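Saframycin Mx1 synthetase B (Legionella pneumophila subsp. pneumophila, PDB 3KXW) belongs to the AMP-binding enzyme family of the ANL superfamily, with a large N-terminal part and a smaller C-terminal domain. Local coordinates at residues A[97-102]-A[126-131]; A[106-111]-A[139-144]. All coordinates share one frame; numbering follows the deposited sequence.

Contact 1: A[97-102]-A[126-131]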
ATOM      1  N   PRO A  97       8.071 -12.077  -1.892  1.00 21.98           N
ATOM      2  CA  PRO A  97       9.176 -13.019  -2.093  1.00 24.96           C
ATOM      3  C   PRO A  97      10.514 -12.322  -1.800  1.00 26.28           C
ATOM      4  O   PRO A  97      10.706 -11.181  -2.236  1.00 27.79           O
ATOM      5  CB  PRO A  97       9.031 -13.401  -3.573  1.00 25.17           C
ATOM      6  CG  PRO A  97       7.565 -13.308  -3.809  1.00 24.09           C
ATOM      7  CD  PRO A  97       7.106 -12.108  -3.006  1.00 24.36           C
ATOM      8  N   PRO A  98      11.403 -12.982  -1.034  1.00 26.15           N
ATOM      9  CA  PRO A  98      12.647 -12.372  -0.531  1.00 25.02           C
ATOM     10  C   PRO A  98      13.732 -12.372  -1.604  1.00 27.76           C
ATOM     11  O   PRO A  98      14.764 -13.036  -1.460  1.00 27.08           O
ATOM     12  CB  PRO A  98      13.032 -13.278   0.645  1.00 26.84           C
ATOM     13  CG  PRO A  98      12.440 -14.626   0.305  1.00 27.09           C
ATOM     14  CD  PRO A  98      11.217 -14.369  -0.565  1.00 25.99           C
ATOM     15  N   ALA A  99      13.483 -11.623  -2.672  1.00 26.23           N
ATOM     16  CA  ALA A  99      14.313 -11.686  -3.874  1.00 30.60           C
ATOM     17  C   ALA A  99      15.666 -11.005  -3.709  1.00 30.46           C
ATOM     18  O   ALA A  99      16.614 -11.307  -4.431  1.00 29.94           O
ATOM     19  CB  ALA A  99      13.567 -11.104  -5.064  1.00 29.14           C
ATOM     20  N   GLN A 100      15.760 -10.085  -2.760  1.00 30.03           N
ATOM     21  CA  GLN A 100      17.015  -9.377  -2.537  1.00 29.21           C
ATOM     22  C   GLN A 100      17.302  -9.240  -1.049  1.00 29.21           C
ATOM     23  O   GLN A 100      16.511  -9.658  -0.192  1.00 25.43           O
ATOM     24  CB  GLN A 100      17.023  -7.998  -3.230  1.00 27.57           C
ATOM     25  CG  GLN A 100      16.824  -8.010  -4.765  1.00 29.52           C
ATOM     26  CD  GLN A 100      18.022  -8.550  -5.531  1.00 29.73           C
ATOM     27  OE1 GLN A 100      19.134  -8.595  -5.015  1.00 32.81           O
ATOM     28  NE2 GLN A 100      17.795  -8.970  -6.770  1.00 32.92           N
ATOM     29  N   GLU A 101      18.453  -8.655  -0.742  1.00 27.90           N
ATOM     30  CA  GLU A 101      18.968  -8.710   0.618  1.00 28.74           C
ATOM     31  C   GLU A 101      17.983  -8.215   1.674  1.00 27.33           C
ATOM     32  O   GLU A 101      17.697  -8.920   2.657  1.00 25.29           O
ATOM     33  CB  GLU A 101      20.288  -7.930   0.704  1.00 30.77           C
ATOM     34  CG  GLU A 101      21.500  -8.756   0.288  1.00 34.16           C
ATOM     35  CD  GLU A 101      21.738  -8.778  -1.218  1.00 36.65           C
ATOM     36  OE1 GLU A 101      20.877  -8.250  -1.990  1.00 31.87           O
ATOM     37  OE2 GLU A 101      22.797  -9.341  -1.621  1.00 36.40           O
ATOM     38  N   LYS A 102      17.479  -7.000   1.473  1.00 25.54           N
ATOM     39  CA  LYS A 102      16.596  -6.372   2.453  1.00 27.63           C
ATOM     40  C   LYS A 102      15.251  -7.097   2.529  1.00 27.04           C
ATOM     41  O   LYS A 102      14.700  -7.277   3.618  1.00 28.59           O
ATOM     42  CB  LYS A 102      16.404  -4.874   2.156  1.00 27.62           C
ATOM     43  CG  LYS A 102      15.729  -4.086   3.285  1.00 28.35           C
ATOM     44  CD  LYS A 102      16.517  -4.205   4.589  1.00 29.81           C
ATOM     45  CE  LYS A 102      15.611  -4.035   5.811  1.00 32.16           C
ATOM     46  NZ  LYS A 102      14.724  -5.240   6.028  1.00 31.39           N
ATOM     47  N   ILE A 126      10.034 -22.924  -4.233  1.00 25.72           N
ATOM     48  CA  ILE A 126      10.664 -23.857  -3.317  1.00 28.63           C
ATOM     49  C   ILE A 126      12.077 -24.174  -3.840  1.00 31.95           C
ATOM     50  O   ILE A 126      12.999 -24.388  -3.060  1.00 31.88           O
ATOM     51  CB  ILE A 126       9.841 -25.149  -3.022  1.00 31.30           C
ATOM     52  CG1 ILE A 126      10.512 -26.378  -3.593  1.00 30.98           C
ATOM     53  CG2 ILE A 126       8.384 -25.037  -3.411  1.00 29.16           C
ATOM     54  CD1 ILE A 126      11.126 -27.181  -2.540  1.00 33.80           C
ATOM     55  N   LYS A 127      12.253 -24.157  -5.160  1.00 30.02           N
ATOM     56  CA  LYS A 127      13.591 -24.325  -5.725  1.00 33.60           C
ATOM     57  C   LYS A 127      14.487 -23.104  -5.494  1.00 30.99           C
ATOM     58  O   LYS A 127      15.646 -23.233  -5.110  1.00 31.42           O
ATOM     59  CB  LYS A 127      13.516 -24.684  -7.208  1.00 34.37           C
ATOM     60  CG  LYS A 127      13.672 -26.163  -7.440  1.00 39.54           C
ATOM     61  CD  LYS A 127      12.551 -26.737  -8.285  1.00 44.23           C
ATOM     62  CE  LYS A 127      12.414 -28.227  -7.982  1.00 45.20           C
ATOM     63  NZ  LYS A 127      12.490 -28.460  -6.497  1.00 46.18           N
ATOM     64  N   LYS A 128      13.938 -21.921  -5.711  1.00 29.51           N
ATOM     65  CA  LYS A 128      14.710 -20.702  -5.570  1.00 30.74           C
ATOM     66  C   LYS A 128      15.010 -20.341  -4.120  1.00 32.30           C
ATOM     67  O   LYS A 128      16.095 -19.839  -3.825  1.00 35.13           O
ATOM     68  CB  LYS A 128      14.002 -19.531  -6.254  1.00 30.50           C
ATOM     69  CG  LYS A 128      14.710 -18.219  -6.054  1.00 32.66           C
ATOM     70  CD  LYS A 128      14.065 -17.078  -6.815  1.00 35.49           C
ATOM     71  CE  LYS A 128      14.848 -15.781  -6.556  1.00 36.27           C
ATOM     72  NZ  LYS A 128      14.365 -14.646  -7.390  1.00 38.35           N
ATOM     73  N   PHE A 129      14.073 -20.594  -3.209  1.00 29.29           N
ATOM     74  CA  PHE A 129      14.251 -20.123  -1.833  1.00 32.08           C
ATOM     75  C   PHE A 129      14.539 -21.177  -0.783  1.00 32.31           C
ATOM     76  O   PHE A 129      14.794 -20.836   0.368  1.00 32.62           O
ATOM     77  CB  PHE A 129      13.071 -19.239  -1.383  1.00 28.00           C
ATOM     78  CG  PHE A 129      12.916 -17.999  -2.205  1.00 28.88           C
ATOM     79  CD1 PHE A 129      11.786 -17.794  -2.970  1.00 27.37           C
ATOM     80  CD2 PHE A 129      13.919 -17.050  -2.236  1.00 29.69           C
ATOM     81  CE1 PHE A 129      11.653 -16.659  -3.733  1.00 27.52           C
ATOM     82  CE2 PHE A 129      13.789 -15.912  -2.997  1.00 30.79           C
ATOM     83  CZ  PHE A 129      12.656 -15.715  -3.745  1.00 28.65           C
ATOM     84  N   THR A 130      14.494 -22.453  -1.143  1.00 32.53           N
ATOM     85  CA  THR A 130      14.843 -23.469  -0.152  1.00 34.57           C
ATOM     86  C   THR A 130      16.027 -24.320  -0.616  1.00 37.05           C
ATOM     87  O   THR A 130      16.580 -24.078  -1.691  1.00 36.59           O
ATOM     88  CB  THR A 130      13.654 -24.352   0.240  1.00 32.72           C
ATOM     89  OG1 THR A 130      13.362 -25.280  -0.815  1.00 32.98           O
ATOM     90  CG2 THR A 130      12.429 -23.492   0.531  1.00 29.97           C
ATOM     91  N   ALA A 131      16.413 -25.300   0.203  1.00 38.06           N
ATOM     92  CA  ALA A 131      17.621 -26.098  -0.052  1.00 42.04           C
ATOM     93  C   ALA A 131      17.557 -26.848  -1.384  1.00 44.32           C
ATOM     94  O   ALA A 131      16.526 -27.438  -1.732  1.00 45.24           O
ATOM     95  CB  ALA A 131      17.892 -27.068   1.108  1.00 42.65           C
TER
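Pro98, at the centre of an inverse gamma turn, meets Phe129 where a beta-alpha-beta crossover turns from strand 91-95 into helix 101-114. Phe129 is the last residue of helix 123-129, so the contact joins the loop before one helix to the C-terminal end of another. At its centre is a CH-pi interaction: Pro98 CD sits 3.8 Å from the centroid of the Phe129 ring, 13° off the ring normal, while CG of the same proline lies 3.8 Å from Phe129 CE2. The ring reaches the proline because Phe129 CG stands beside the backbone N and anti to the carbonyl carbon (chi1 -62°). Its opposite face is filled from within its own helix by Lys128, whose CG lies 3.8 Å above the plane, so the ring is sandwiched between a proline and an aliphatic chain. Lys128 is extended throughout, which carries its NZ to 4.3 Å from Ala99 CB at the exposed margin. Pro97 approaches the ring obliquely, its CB 4.2 Å from Phe129 CE1. The turn itself is closed by a weak bond from Ala99 N to Pro97 O. His125 packs edge-to-face on Phe129, and Phe140 of strand 139-140 touches both Phe129 and Pro98. The shortest approach is from the turn's backbone, with Pro98 O 3.4 Å from Phe129 CE2.

Contact 2: A[106-111]-A[139-144]; sequences KAQRIV and KFLKIP
Leu141 reaches from the tip of a tight beta hairpin, strands 139-140 and 143-147, onto Gln108 and Val111 of helix 101-114. The hairpin turns through a type I' beta turn from Phe140 to Ile143; positive phi at Leu141 (42°) and Lys142 (71°) gives its shape, and Phe140 and Ile143 exchange both backbone N-H to O bonds. From its root outward, Leu141 first meets the Gln108 amide: CB and CG each lie 4.1 Å from NE2. With chi1 at -52° the chain swings to the side of the backbone N, which sets CG over one face of the neighbouring Phe140 ring. At the fork the methyls part. CD1 presses on the helix backbone, 3.6 Å from Gln108 CA, and also meets Val111 CG2 at 4.1 Å; CD2 stays with the amide, 3.6 Å from Gln108 NE2. Val111 CG1 and Ile143 CD1 meet tip to tip at 3.8 Å, and Ala107 CB comes to the edge of the Phe140 ring, 4.2 Å from CZ. Leu69 of strand 67-71, an inner strand of the same sheet, touches both Val111 and Phe140. One water donates to Gln108 OE1 (3.2 Å) and to Leu141 O (2.8 Å). The segments thus meet mainly by van der Waals packing of apolar groups, partly against the Gln108 amide; Gln108 and the turn are linked through water rather than directly.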
ATOM      1  N   LYS A 106      13.782  -8.772   5.947  1.00 23.71           N
ATOM      2  CA  LYS A 106      12.419  -8.520   6.404  1.00 23.77           C
ATOM      3  C   LYS A 106      11.674  -9.842   6.615  1.00 22.83           C
ATOM      4  O   LYS A 106      10.999 -10.037   7.626  1.00 21.41           O
ATOM      5  CB  LYS A 106      11.671  -7.606   5.415  1.00 26.52           C
ATOM      6  CG  LYS A 106      10.163  -7.531   5.653  1.00 27.49           C
ATOM      7  CD  LYS A 106       9.574  -6.182   5.291  1.00 32.65           C
ATOM      8  CE  LYS A 106       9.458  -5.983   3.797  1.00 30.21           C
ATOM      9  NZ  LYS A 106       8.561  -4.821   3.540  1.00 35.62           N
ATOM     10  N   ALA A 107      11.808 -10.756   5.660  1.00 22.30           N
ATOM     11  CA  ALA A 107      11.178 -12.070   5.792  1.00 21.63           C
ATOM     12  C   ALA A 107      11.662 -12.796   7.046  1.00 20.21           C
ATOM     13  O   ALA A 107      10.869 -13.365   7.781  1.00 17.46           O
ATOM     14  CB  ALA A 107      11.421 -12.926   4.529  1.00 22.07           C
ATOM     15  N   GLN A 108      12.966 -12.792   7.298  1.00 19.93           N
ATOM     16  CA  GLN A 108      13.479 -13.456   8.488  1.00 18.68           C
ATOM     17  C   GLN A 108      12.931 -12.831   9.775  1.00 19.14           C
ATOM     18  O   GLN A 108      12.632 -13.532  10.744  1.00 17.91           O
ATOM     19  CB  GLN A 108      15.017 -13.419   8.513  1.00 21.62           C
ATOM     20  CG  GLN A 108      15.598 -13.894   9.842  1.00 23.31           C
ATOM     21  CD  GLN A 108      15.383 -15.381  10.056  1.00 24.91           C
ATOM     22  OE1 GLN A 108      14.587 -15.805  10.903  1.00 27.25           O
ATOM     23  NE2 GLN A 108      16.071 -16.183   9.266  1.00 22.99           N
ATOM     24  N   ARG A 109      12.823 -11.506   9.809  1.00 19.13           N
ATOM     25  CA  ARG A 109      12.291 -10.859  11.009  1.00 18.72           C
ATOM     26  C   ARG A 109      10.818 -11.202  11.200  1.00 17.76           C
ATOM     27  O   ARG A 109      10.357 -11.331  12.317  1.00 17.70           O
ATOM     28  CB  ARG A 109      12.492  -9.337  10.971  1.00 21.01           C
ATOM     29  CG  ARG A 109      13.944  -8.893  11.049  1.00 23.28           C
ATOM     30  CD  ARG A 109      14.113  -7.417  10.671  1.00 27.08           C
ATOM     31  NE  ARG A 109      15.524  -7.137  10.426  1.00 28.46           N
ATOM     32  CZ  ARG A 109      16.409  -6.945  11.395  1.00 32.64           C
ATOM     33  NH1 ARG A 109      16.014  -6.953  12.661  1.00 33.29           N
ATOM     34  NH2 ARG A 109      17.687  -6.726  11.105  1.00 35.25           N
ATOM     35  N   ILE A 110      10.091 -11.359  10.099  1.00 16.67           N
ATOM     36  CA  ILE A 110       8.679 -11.730  10.170  1.00 16.97           C
ATOM     37  C   ILE A 110       8.514 -13.184  10.631  1.00 17.17           C
ATOM     38  O   ILE A 110       7.665 -13.504  11.469  1.00 16.04           O
ATOM     39  CB  ILE A 110       7.972 -11.449   8.837  1.00 17.07           C
ATOM     40  CG1 ILE A 110       7.731  -9.946   8.708  1.00 16.38           C
ATOM     41  CG2 ILE A 110       6.651 -12.209   8.743  1.00 17.31           C
ATOM     42  CD1 ILE A 110       7.151  -9.506   7.360  1.00 19.99           C
ATOM     43  N   VAL A 111       9.360 -14.064  10.121  1.00 15.60           N
ATOM     44  CA  VAL A 111       9.351 -15.439  10.604  1.00 16.83           C
ATOM     45  C   VAL A 111       9.650 -15.528  12.101  1.00 17.20           C
ATOM     46  O   VAL A 111       8.991 -16.255  12.826  1.00 16.70           O
ATOM     47  CB  VAL A 111      10.310 -16.347   9.783  1.00 18.77           C
ATOM     48  CG1 VAL A 111      10.500 -17.737  10.469  1.00 19.51           C
ATOM     49  CG2 VAL A 111       9.782 -16.499   8.372  1.00 17.43           C
ATOM     50  N   LYS A 139      12.452 -26.724   3.432  1.00 26.09           N
ATOM     51  CA  LYS A 139      12.243 -25.723   4.477  1.00 25.08           C
ATOM     52  C   LYS A 139      12.704 -24.341   4.022  1.00 25.50           C
ATOM     53  O   LYS A 139      13.704 -24.214   3.320  1.00 23.81           O
ATOM     54  CB  LYS A 139      12.970 -26.131   5.759  1.00 26.65           C
ATOM     55  CG  LYS A 139      12.386 -27.377   6.391  1.00 28.31           C
ATOM     56  CD  LYS A 139      13.127 -27.783   7.641  1.00 30.28           C
ATOM     57  CE  LYS A 139      12.570 -29.096   8.175  1.00 36.08           C
ATOM     58  NZ  LYS A 139      12.493 -29.050   9.663  1.00 42.68           N
ATOM     59  N   PHE A 140      11.943 -23.312   4.393  1.00 22.65           N
ATOM     60  CA  PHE A 140      12.357 -21.937   4.164  1.00 21.16           C
ATOM     61  C   PHE A 140      12.597 -21.276   5.518  1.00 22.85           C
ATOM     62  O   PHE A 140      11.695 -21.221   6.348  1.00 20.82           O
ATOM     63  CB  PHE A 140      11.281 -21.167   3.376  1.00 21.63           C
ATOM     64  CG  PHE A 140      11.512 -19.675   3.334  1.00 21.38           C
ATOM     65  CD1 PHE A 140      12.578 -19.151   2.616  1.00 22.08           C
ATOM     66  CD2 PHE A 140      10.666 -18.805   4.013  1.00 18.31           C
ATOM     67  CE1 PHE A 140      12.800 -17.787   2.568  1.00 22.35           C
ATOM     68  CE2 PHE A 140      10.887 -17.423   3.982  1.00 21.91           C
ATOM     69  CZ  PHE A 140      11.951 -16.915   3.257  1.00 22.44           C
ATOM     70  N   LEU A 141      13.820 -20.806   5.752  1.00 23.23           N
ATOM     71  CA  LEU A 141      14.180 -20.288   7.068  1.00 23.13           C
ATOM     72  C   LEU A 141      13.623 -21.171   8.180  1.00 21.67           C
ATOM     73  O   LEU A 141      12.961 -20.692   9.114  1.00 23.77           O
ATOM     74  CB  LEU A 141      13.707 -18.838   7.221  1.00 24.03           C
ATOM     75  CG  LEU A 141      14.088 -17.825   6.137  1.00 22.64           C
ATOM     76  CD1 LEU A 141      13.476 -16.469   6.483  1.00 24.00           C
ATOM     77  CD2 LEU A 141      15.628 -17.685   5.975  1.00 25.35           C
ATOM     78  N   LYS A 142      13.885 -22.473   8.055  1.00 22.36           N
ATOM     79  CA  LYS A 142      13.512 -23.503   9.033  1.00 22.13           C
ATOM     80  C   LYS A 142      12.033 -23.830   9.121  1.00 21.48           C
ATOM     81  O   LYS A 142      11.635 -24.609   9.976  1.00 22.42           O
ATOM     82  CB  LYS A 142      14.024 -23.180  10.441  1.00 25.12           C
ATOM     83  CG  LYS A 142      15.471 -22.762  10.496  1.00 27.58           C
ATOM     84  CD  LYS A 142      15.895 -22.528  11.936  1.00 30.98           C
ATOM     85  CE  LYS A 142      17.229 -21.804  11.997  1.00 34.98           C
ATOM     86  NZ  LYS A 142      17.673 -21.607  13.413  1.00 43.79           N
ATOM     87  N   ILE A 143      11.217 -23.234   8.259  1.00 20.98           N
ATOM     88  CA  ILE A 143       9.783 -23.517   8.286  1.00 19.65           C
ATOM     89  C   ILE A 143       9.451 -24.529   7.203  1.00 20.34           C
ATOM     90  O   ILE A 143       9.814 -24.326   6.050  1.00 21.73           O
ATOM     91  CB  ILE A 143       8.928 -22.255   8.002  1.00 21.91           C
ATOM     92  CG1 ILE A 143       9.403 -21.059   8.825  1.00 18.42           C
ATOM     93  CG2 ILE A 143       7.454 -22.564   8.270  1.00 20.12           C
ATOM     94  CD1 ILE A 143       9.442 -21.346  10.322  1.00 24.00           C
ATOM     95  N   PRO A 144       8.753 -25.614   7.558  1.00 20.07           N
ATOM     96  CA  PRO A 144       8.387 -26.583   6.521  1.00 22.78           C
ATOM     97  C   PRO A 144       7.596 -25.911   5.400  1.00 22.33           C
ATOM     98  O   PRO A 144       6.661 -25.144   5.663  1.00 19.64           O
ATOM     99  CB  PRO A 144       7.497 -27.585   7.267  1.00 21.84           C
ATOM    100  CG  PRO A 144       7.973 -27.527   8.682  1.00 24.25           C
ATOM    101  CD  PRO A 144       8.392 -26.081   8.910  1.00 22.60           C
TER
HETATM  102  O   HOH W   1      13.959 -18.910  11.011  1.00 26.30           O

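Contact 1 lies in the loop that leads into helix 101-114, contact 2 on the helix itself. Contact 1 is a surface contact in which an aromatic ring takes a proline on one face; contact 2 is partly buried and mostly aliphatic, with a ring edge, an amide and a bridging water beside the branched side chains. Their centres lie about 10 Å apart, and Phe140 joins them, its CZ 3.8 Å from Pro98 CG and its CD1 3.6 Å from Phe129 O. Helix 123-129 and strand 139-140 follow each other in the chain, so successive elements pack along the same crossover helix and the loop that leads into it.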